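Local coordinates for glyoxylate-induced Protein (Pseudomonas aeruginosa, PDB 1SQ4), which is a double beta-barrel cupin that probably acts as a ureidoglycine aminohydrolase, though its own activity is not established, at residues Glu208-Lys222 / Val234-Gln248. Numbering follows the deposited sequence.
Sequences ETHVMEHGLYVLEGK and VEAGDFMWLRAFCPQ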
ATOM      1  N   GLU A 208       1.430  27.010  -2.001  1.00 13.58           N
ATOM      2  CA  GLU A 208       2.566  26.925  -1.095  1.00 13.69           C
ATOM      3  C   GLU A 208       3.122  28.328  -0.895  1.00 12.23           C
ATOM      4  O   GLU A 208       3.335  29.056  -1.859  1.00 12.61           O
ATOM      5  CB  GLU A 208       3.638  25.998  -1.686  1.00 16.37           C
ATOM      6  CG  GLU A 208       4.808  25.679  -0.749  1.00 20.84           C
ATOM      7  CD  GLU A 208       5.371  24.261  -0.958  1.00 24.35           C
ATOM      8  OE1 GLU A 208       5.730  23.917  -2.113  1.00 26.53           O
ATOM      9  OE2 GLU A 208       5.455  23.494   0.035  1.00 20.94           O
ATOM     10  N   THR A 209       3.326  28.721   0.356  1.00 11.87           N
ATOM     11  CA  THR A 209       3.864  30.046   0.639  1.00 10.79           C
ATOM     12  C   THR A 209       5.202  29.931   1.332  1.00 10.61           C
ATOM     13  O   THR A 209       5.890  30.922   1.512  1.00 11.69           O
ATOM     14  CB  THR A 209       2.940  30.867   1.547  1.00 10.57           C
ATOM     15  OG1 THR A 209       2.587  30.086   2.696  1.00 11.89           O
ATOM     16  CG2 THR A 209       1.692  31.282   0.801  1.00 10.02           C
ATOM     17  N   HIS A 210       5.566  28.719   1.728  1.00 10.72           N
ATOM     18  CA  HIS A 210       6.839  28.489   2.402  1.00 10.73           C
ATOM     19  C   HIS A 210       7.367  27.174   1.888  1.00  9.90           C
ATOM     20  O   HIS A 210       6.591  26.272   1.620  1.00  9.98           O
ATOM     21  CB  HIS A 210       6.648  28.402   3.913  1.00 11.12           C
ATOM     22  CG  HIS A 210       7.917  28.538   4.686  1.00  8.91           C
ATOM     23  ND1 HIS A 210       8.817  29.553   4.456  1.00  9.40           N
ATOM     24  CD2 HIS A 210       8.416  27.815   5.716  1.00  7.99           C
ATOM     25  CE1 HIS A 210       9.815  29.454   5.314  1.00  9.30           C
ATOM     26  NE2 HIS A 210       9.593  28.407   6.090  1.00  9.12           N
ATOM     27  N   VAL A 211       8.682  27.062   1.754  1.00  9.62           N
ATOM     28  CA  VAL A 211       9.269  25.844   1.226  1.00 11.19           C
ATOM     29  C   VAL A 211       9.581  24.844   2.335  1.00  9.62           C
ATOM     30  O   VAL A 211       9.506  23.636   2.136  1.00  8.63           O
ATOM     31  CB  VAL A 211      10.546  26.176   0.404  1.00 12.67           C
ATOM     32  CG1 VAL A 211      11.673  26.586   1.334  1.00 17.10           C
ATOM     33  CG2 VAL A 211      10.950  25.000  -0.430  1.00 13.57           C
HETATM   34  N   MSE A 212       9.916  25.350   3.512  1.00 10.63           N
HETATM   35  CA  MSE A 212      10.226  24.488   4.638  1.00 12.35           C
HETATM   36  C   MSE A 212       8.962  24.190   5.426  1.00 11.50           C
HETATM   37  O   MSE A 212       7.879  24.627   5.052  1.00 11.56           O
HETATM   38  CB  MSE A 212      11.285  25.151   5.515  1.00 15.95           C
HETATM   39  CG  MSE A 212      12.590  25.429   4.761  1.00 20.75           C
HETATM   40 SE   MSE A 212      13.524  23.806   4.224  1.00 31.29          SE
HETATM   41  CE  MSE A 212      13.004  23.723   2.369  1.00 26.43           C
ATOM     42  N   GLU A 213       9.096  23.439   6.511  1.00 12.00           N
ATOM     43  CA  GLU A 213       7.942  23.074   7.318  1.00 10.93           C
ATOM     44  C   GLU A 213       7.263  24.264   7.985  1.00  9.58           C
ATOM     45  O   GLU A 213       7.905  25.239   8.359  1.00 10.56           O
ATOM     46  CB  GLU A 213       8.353  22.056   8.381  1.00 13.61           C
ATOM     47  CG  GLU A 213       9.575  22.451   9.214  1.00 18.18           C
ATOM     48  CD  GLU A 213      10.896  22.086   8.541  1.00 20.47           C
ATOM     49  OE1 GLU A 213      11.110  20.888   8.242  1.00 21.05           O
ATOM     50  OE2 GLU A 213      11.719  22.996   8.309  1.00 22.75           O
ATOM     51  N   HIS A 214       5.948  24.180   8.110  1.00  7.64           N
ATOM     52  CA  HIS A 214       5.183  25.224   8.751  1.00  6.32           C
ATOM     53  C   HIS A 214       3.776  24.738   9.031  1.00  6.59           C
ATOM     54  O   HIS A 214       3.307  23.775   8.421  1.00  6.06           O
ATOM     55  CB  HIS A 214       5.149  26.499   7.911  1.00  6.12           C
ATOM     56  CG  HIS A 214       4.604  26.315   6.534  1.00  5.66           C
ATOM     57  ND1 HIS A 214       5.292  25.644   5.549  1.00  7.70           N
ATOM     58  CD2 HIS A 214       3.451  26.737   5.968  1.00  5.79           C
ATOM     59  CE1 HIS A 214       4.588  25.659   4.433  1.00  7.70           C
ATOM     60  NE2 HIS A 214       3.466  26.316   4.660  1.00  8.43           N
ATOM     61  N   GLY A 215       3.109  25.398   9.972  1.00  6.34           N
ATOM     62  CA  GLY A 215       1.769  24.993  10.335  1.00  4.72           C
ATOM     63  C   GLY A 215       0.701  25.875   9.752  1.00  4.63           C
ATOM     64  O   GLY A 215       0.946  27.034   9.425  1.00  6.29           O
ATOM     65  N   LEU A 216      -0.490  25.302   9.619  1.00  3.90           N
ATOM     66  CA  LEU A 216      -1.659  25.990   9.088  1.00  3.81           C
ATOM     67  C   LEU A 216      -2.820  25.703  10.010  1.00  3.01           C
ATOM     68  O   LEU A 216      -3.070  24.552  10.329  1.00  4.21           O
ATOM     69  CB  LEU A 216      -2.000  25.454   7.700  1.00  3.24           C
ATOM     70  CG  LEU A 216      -1.290  26.060   6.504  1.00  5.19           C
ATOM     71  CD1 LEU A 216       0.152  26.372   6.824  1.00  3.18           C
ATOM     72  CD2 LEU A 216      -1.382  25.079   5.339  1.00  6.42           C
ATOM     73  N   TYR A 217      -3.527  26.742  10.440  1.00  3.45           N
ATOM     74  CA  TYR A 217      -4.687  26.552  11.311  1.00  3.94           C
ATOM     75  C   TYR A 217      -5.870  27.274  10.682  1.00  3.63           C
ATOM     76  O   TYR A 217      -5.897  28.498  10.624  1.00  3.86           O
ATOM     77  CB  TYR A 217      -4.422  27.106  12.718  1.00  2.38           C
ATOM     78  CG  TYR A 217      -5.574  26.891  13.674  1.00  1.00           C
ATOM     79  CD1 TYR A 217      -6.722  27.666  13.596  1.00  1.00           C
ATOM     80  CD2 TYR A 217      -5.538  25.866  14.620  1.00  1.57           C
ATOM     81  CE1 TYR A 217      -7.808  27.432  14.427  1.00  1.00           C
ATOM     82  CE2 TYR A 217      -6.624  25.623  15.464  1.00  1.00           C
ATOM     83  CZ  TYR A 217      -7.757  26.416  15.356  1.00  1.14           C
ATOM     84  OH  TYR A 217      -8.832  26.200  16.188  1.00  1.92           O
ATOM     85  N   VAL A 218      -6.853  26.519  10.215  1.00  3.82           N
ATOM     86  CA  VAL A 218      -7.995  27.143   9.571  1.00  5.16           C
ATOM     87  C   VAL A 218      -8.828  27.949  10.560  1.00  5.09           C
ATOM     88  O   VAL A 218      -9.422  27.398  11.481  1.00  5.66           O
ATOM     89  CB  VAL A 218      -8.882  26.088   8.887  1.00  5.83           C
ATOM     90  CG1 VAL A 218      -9.946  26.769   8.049  1.00  4.39           C
ATOM     91  CG2 VAL A 218      -8.021  25.179   8.026  1.00  5.28           C
ATOM     92  N   LEU A 219      -8.864  29.261  10.357  1.00  5.07           N
ATOM     93  CA  LEU A 219      -9.625  30.147  11.219  1.00  5.62           C
ATOM     94  C   LEU A 219     -11.084  30.254  10.789  1.00  6.23           C
ATOM     95  O   LEU A 219     -11.979  30.385  11.622  1.00  5.05           O
ATOM     96  CB  LEU A 219      -9.018  31.558  11.234  1.00  4.13           C
ATOM     97  CG  LEU A 219      -7.726  31.763  12.025  1.00  4.29           C
ATOM     98  CD1 LEU A 219      -7.321  33.222  11.989  1.00  1.00           C
ATOM     99  CD2 LEU A 219      -7.926  31.293  13.459  1.00  3.79           C
ATOM    100  N   GLU A 220     -11.322  30.191   9.489  1.00  8.75           N
ATOM    101  CA  GLU A 220     -12.666  30.325   8.979  1.00 10.17           C
ATOM    102  C   GLU A 220     -12.856  29.696   7.624  1.00 10.21           C
ATOM    103  O   GLU A 220     -11.954  29.713   6.788  1.00 12.47           O
ATOM    104  CB  GLU A 220     -13.005  31.802   8.892  1.00 10.73           C
ATOM    105  CG  GLU A 220     -14.251  32.121   8.131  1.00 15.43           C
ATOM    106  CD  GLU A 220     -14.420  33.608   7.959  1.00 19.34           C
ATOM    107  OE1 GLU A 220     -13.418  34.272   7.599  1.00 20.24           O
ATOM    108  OE2 GLU A 220     -15.547  34.117   8.179  1.00 21.91           O
ATOM    109  N   GLY A 221     -14.045  29.149   7.407  1.00 10.75           N
ATOM    110  CA  GLY A 221     -14.351  28.551   6.128  1.00 10.40           C
ATOM    111  C   GLY A 221     -14.098  27.068   6.005  1.00 12.39           C
ATOM    112  O   GLY A 221     -13.771  26.367   6.961  1.00 13.81           O
ATOM    113  N   LYS A 222     -14.270  26.594   4.784  1.00 14.05           N
ATOM    114  CA  LYS A 222     -14.079  25.201   4.451  1.00 14.58           C
ATOM    115  C   LYS A 222     -13.498  25.187   3.048  1.00 14.21           C
ATOM    116  O   LYS A 222     -13.640  26.154   2.293  1.00 14.88           O
ATOM    117  CB  LYS A 222     -15.423  24.453   4.483  1.00 15.43           C
ATOM    118  CG  LYS A 222     -16.155  24.531   5.825  1.00 20.43           C
ATOM    119  CD  LYS A 222     -17.015  23.285   6.148  1.00 22.97           C
ATOM    120  CE  LYS A 222     -18.247  23.120   5.250  1.00 26.34           C
ATOM    121  NZ  LYS A 222     -17.913  22.733   3.839  1.00 28.29           N
ATOM    122  N   VAL A 234     -11.140  20.401   4.580  1.00  8.10           N
ATOM    123  CA  VAL A 234     -10.747  21.004   5.846  1.00  7.96           C
ATOM    124  C   VAL A 234     -11.705  22.139   6.170  1.00  8.58           C
ATOM    125  O   VAL A 234     -12.238  22.776   5.268  1.00  9.42           O
ATOM    126  CB  VAL A 234      -9.316  21.563   5.784  1.00  7.92           C
ATOM    127  CG1 VAL A 234      -8.316  20.426   5.553  1.00  4.77           C
ATOM    128  CG2 VAL A 234      -9.218  22.605   4.684  1.00  7.76           C
ATOM    129  N   GLU A 235     -11.926  22.390   7.454  1.00  8.65           N
ATOM    130  CA  GLU A 235     -12.827  23.462   7.871  1.00  9.49           C
ATOM    131  C   GLU A 235     -12.224  24.205   9.061  1.00  9.06           C
ATOM    132  O   GLU A 235     -11.177  23.809   9.570  1.00  8.98           O
ATOM    133  CB  GLU A 235     -14.181  22.882   8.266  1.00 11.06           C
ATOM    134  CG  GLU A 235     -14.080  21.863   9.386  1.00 14.04           C
ATOM    135  CD  GLU A 235     -15.426  21.344   9.842  1.00 16.42           C
ATOM    136  OE1 GLU A 235     -15.439  20.516  10.778  1.00 17.59           O
ATOM    137  OE2 GLU A 235     -16.462  21.758   9.272  1.00 17.08           O
ATOM    138  N   ALA A 236     -12.894  25.263   9.514  1.00  7.38           N
ATOM    139  CA  ALA A 236     -12.393  26.048  10.642  1.00  6.87           C
ATOM    140  C   ALA A 236     -12.136  25.185  11.864  1.00  6.26           C
ATOM    141  O   ALA A 236     -13.017  24.458  12.310  1.00  8.84           O
ATOM    142  CB  ALA A 236     -13.366  27.152  10.988  1.00  5.90           C
ATOM    143  N   GLY A 237     -10.924  25.270  12.398  1.00  4.60           N
ATOM    144  CA  GLY A 237     -10.579  24.482  13.562  1.00  5.28           C
ATOM    145  C   GLY A 237      -9.604  23.367  13.232  1.00  6.30           C
ATOM    146  O   GLY A 237      -8.943  22.820  14.114  1.00  6.85           O
ATOM    147  N   ASP A 238      -9.515  23.015  11.956  1.00  7.04           N
ATOM    148  CA  ASP A 238      -8.602  21.966  11.551  1.00  7.13           C
ATOM    149  C   ASP A 238      -7.207  22.543  11.427  1.00  5.21           C
ATOM    150  O   ASP A 238      -7.038  23.720  11.115  1.00  6.23           O
ATOM    151  CB  ASP A 238      -9.036  21.337  10.222  1.00  8.18           C
ATOM    152  CG  ASP A 238     -10.372  20.608  10.324  1.00  9.82           C
ATOM    153  OD1 ASP A 238     -10.862  20.398  11.457  1.00 10.39           O
ATOM    154  OD2 ASP A 238     -10.929  20.235   9.266  1.00 11.58           O
ATOM    155  N   PHE A 239      -6.219  21.698  11.693  1.00  4.19           N
ATOM    156  CA  PHE A 239      -4.821  22.078  11.631  1.00  2.78           C
ATOM    157  C   PHE A 239      -4.084  21.159  10.653  1.00  3.28           C
ATOM    158  O   PHE A 239      -4.272  19.941  10.676  1.00  2.21           O
ATOM    159  CB  PHE A 239      -4.190  21.955  13.021  1.00  1.50           C
ATOM    160  CG  PHE A 239      -2.745  22.340  13.059  1.00  1.00           C
ATOM    161  CD1 PHE A 239      -2.368  23.664  12.899  1.00  1.00           C
ATOM    162  CD2 PHE A 239      -1.756  21.375  13.184  1.00  1.00           C
ATOM    163  CE1 PHE A 239      -1.039  24.026  12.856  1.00  1.00           C
ATOM    164  CE2 PHE A 239      -0.417  21.731  13.141  1.00  1.95           C
ATOM    165  CZ  PHE A 239      -0.059  23.063  12.973  1.00  1.99           C
HETATM  166  N   MSE A 240      -3.260  21.749   9.788  1.00  5.14           N
HETATM  167  CA  MSE A 240      -2.476  20.984   8.821  1.00  7.18           C
HETATM  168  C   MSE A 240      -1.012  21.283   9.047  1.00  5.99           C
HETATM  169  O   MSE A 240      -0.636  22.443   9.188  1.00  7.68           O
HETATM  170  CB  MSE A 240      -2.831  21.375   7.382  1.00 12.03           C
HETATM  171  CG  MSE A 240      -4.292  21.190   6.994  1.00 16.13           C
HETATM  172 SE   MSE A 240      -4.683  21.945   5.243  1.00 25.46          SE
HETATM  173  CE  MSE A 240      -4.427  23.808   5.607  1.00 18.42           C
ATOM    174  N   TRP A 241      -0.190  20.244   9.083  1.00  5.86           N
ATOM    175  CA  TRP A 241       1.242  20.419   9.265  1.00  6.67           C
ATOM    176  C   TRP A 241       1.978  19.930   8.039  1.00  7.07           C
ATOM    177  O   TRP A 241       1.792  18.790   7.622  1.00  7.87           O
ATOM    178  CB  TRP A 241       1.739  19.644  10.479  1.00  8.44           C
ATOM    179  CG  TRP A 241       3.224  19.689  10.596  1.00  9.03           C
ATOM    180  CD1 TRP A 241       4.100  18.721  10.237  1.00  9.03           C
ATOM    181  CD2 TRP A 241       4.011  20.806  11.026  1.00  9.26           C
ATOM    182  NE1 TRP A 241       5.392  19.159  10.413  1.00  9.93           N
ATOM    183  CE2 TRP A 241       5.364  20.435  10.901  1.00  8.09           C
ATOM    184  CE3 TRP A 241       3.698  22.080  11.513  1.00  7.42           C
ATOM    185  CZ2 TRP A 241       6.405  21.294  11.229  1.00  6.28           C
ATOM    186  CZ3 TRP A 241       4.728  22.936  11.839  1.00  5.46           C
ATOM    187  CH2 TRP A 241       6.067  22.537  11.703  1.00  7.97           C
ATOM    188  N   LEU A 242       2.823  20.791   7.476  1.00  8.43           N
ATOM    189  CA  LEU A 242       3.602  20.457   6.286  1.00  7.09           C
ATOM    190  C   LEU A 242       5.086  20.244   6.583  1.00  8.88           C
ATOM    191  O   LEU A 242       5.699  21.044   7.285  1.00  8.67           O
ATOM    192  CB  LEU A 242       3.436  21.549   5.239  1.00  6.60           C
ATOM    193  CG  LEU A 242       2.096  21.490   4.507  1.00  6.93           C
ATOM    194  CD1 LEU A 242       1.183  22.615   4.931  1.00  4.00           C
ATOM    195  CD2 LEU A 242       2.376  21.568   3.008  1.00  9.12           C
ATOM    196  N   ARG A 243       5.648  19.168   6.022  1.00 10.60           N
ATOM    197  CA  ARG A 243       7.045  18.770   6.223  1.00 11.68           C
ATOM    198  C   ARG A 243       8.123  19.564   5.502  1.00 13.88           C
ATOM    199  O   ARG A 243       9.157  19.898   6.102  1.00 17.94           O
ATOM    200  CB  ARG A 243       7.241  17.288   5.869  1.00 11.23           C
ATOM    201  CG  ARG A 243       7.241  16.327   7.053  1.00 12.23           C
ATOM    202  CD  ARG A 243       8.634  15.779   7.391  1.00 13.59           C
ATOM    203  NE  ARG A 243       8.615  14.985   8.618  1.00 15.56           N
ATOM    204  CZ  ARG A 243       7.972  13.829   8.743  1.00 16.10           C
ATOM    205  NH1 ARG A 243       7.993  13.166   9.897  1.00 16.37           N
ATOM    206  NH2 ARG A 243       7.322  13.326   7.703  1.00 16.12           N
ATOM    207  N   ALA A 244       7.908  19.841   4.224  1.00 12.77           N
ATOM    208  CA  ALA A 244       8.878  20.583   3.418  1.00 13.87           C
ATOM    209  C   ALA A 244       8.712  20.144   1.983  1.00 15.07           C
ATOM    210  O   ALA A 244       8.626  18.951   1.688  1.00 16.16           O
ATOM    211  CB  ALA A 244      10.309  20.321   3.867  1.00 10.07           C
ATOM    212  N   PHE A 245       8.667  21.134   1.103  1.00 14.91           N
ATOM    213  CA  PHE A 245       8.486  20.910  -0.309  1.00 14.10           C
ATOM    214  C   PHE A 245       7.166  20.221  -0.567  1.00 13.06           C
ATOM    215  O   PHE A 245       6.838  19.915  -1.705  1.00 15.10           O
ATOM    216  CB  PHE A 245       9.637  20.083  -0.852  1.00 16.46           C
ATOM    217  CG  PHE A 245      10.957  20.758  -0.746  1.00 18.13           C
ATOM    218  CD1 PHE A 245      11.272  21.831  -1.573  1.00 18.99           C
ATOM    219  CD2 PHE A 245      11.888  20.331   0.192  1.00 19.99           C
ATOM    220  CE1 PHE A 245      12.506  22.468  -1.475  1.00 20.11           C
ATOM    221  CE2 PHE A 245      13.125  20.959   0.303  1.00 20.46           C
ATOM    222  CZ  PHE A 245      13.432  22.031  -0.532  1.00 21.61           C
ATOM    223  N   CYS A 246       6.401  19.982   0.492  1.00 10.38           N
ATOM    224  CA  CYS A 246       5.100  19.343   0.339  1.00 10.85           C
ATOM    225  C   CYS A 246       4.206  20.201  -0.561  1.00 10.43           C
ATOM    226  O   CYS A 246       3.910  21.346  -0.236  1.00 12.19           O
ATOM    227  CB  CYS A 246       4.435  19.173   1.700  1.00 11.18           C
ATOM    228  SG  CYS A 246       2.813  18.384   1.606  1.00 11.20           S
ATOM    229  N   PRO A 247       3.770  19.662  -1.711  1.00  9.57           N
ATOM    230  CA  PRO A 247       2.914  20.451  -2.604  1.00  9.60           C
ATOM    231  C   PRO A 247       1.619  20.911  -1.923  1.00  9.46           C
ATOM    232  O   PRO A 247       1.048  20.194  -1.099  1.00  7.88           O
ATOM    233  CB  PRO A 247       2.653  19.490  -3.762  1.00  9.51           C
ATOM    234  CG  PRO A 247       3.885  18.637  -3.771  1.00  8.57           C
ATOM    235  CD  PRO A 247       4.093  18.360  -2.316  1.00  8.63           C
ATOM    236  N   GLN A 248       1.164  22.110  -2.272  1.00 10.18           N
ATOM    237  CA  GLN A 248      -0.053  22.669  -1.693  1.00  9.13           C
ATOM    238  C   GLN A 248      -0.954  23.294  -2.739  1.00 10.31           C
ATOM    239  O   GLN A 248      -0.577  24.261  -3.404  1.00 12.80           O
ATOM    240  CB  GLN A 248       0.298  23.741  -0.672  1.00  8.83           C
ATOM    241  CG  GLN A 248       1.341  23.340   0.344  1.00  7.58           C
ATOM    242  CD  GLN A 248       1.565  24.435   1.356  1.00  7.02           C
ATOM    243  OE1 GLN A 248       0.626  24.855   2.023  1.00 10.94           O
ATOM    244  NE2 GLN A 248       2.799  24.911   1.477  1.00  3.50           N
TER
HETATM  245  O   HOH W   1      -9.575  23.767  16.862  1.00  2.82           O
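Leu216 and Met240 face each other as a hydrogen-bonded pair where strands 212-220 and 239-244 run antiparallel, their axes 174° apart. Leu216 N reaches Met240 O at 2.9 Å. His214 and Leu242 form the next such pair, with Leu242 N to His214 O at 3.2 Å. Val218 closes on the type II turn 235-238: its N donates to Asp238 O at 2.9 Å, and its O accepts from Gly237 N.

Side chains pack on both sheet faces. On the Leu216 face the cluster is apolar: CD2 of Leu216 touches Leu242 CD1 at 3.6 Å and meets the selenomethionine methyl of Met240, while Tyr225 packs on Leu216 and Met240. On the other, with CG anti to the backbone N (chi1 174°), the Trp241 ring covers His214 O, which sits 3.5 Å above the ring plane and toward its rim.

Among polar side chains, the His214 ring is held by ND1 donating in its plane to Met212 O at 2.8 Å. The Gln248 amide approaches that ring's edge, NE2 3.5 Å from His214 CE1; its OE1 is hydrogen-bonded to Tyr225 OH. Glu213 OE2 forms a salt bridge with Arg59 of the second subunit.

The strands are sheet neighbours connected through hairpin 222-235 of a second antiparallel sheet; two such facing sheets form the cupin beta-barrel, here the C-terminal one.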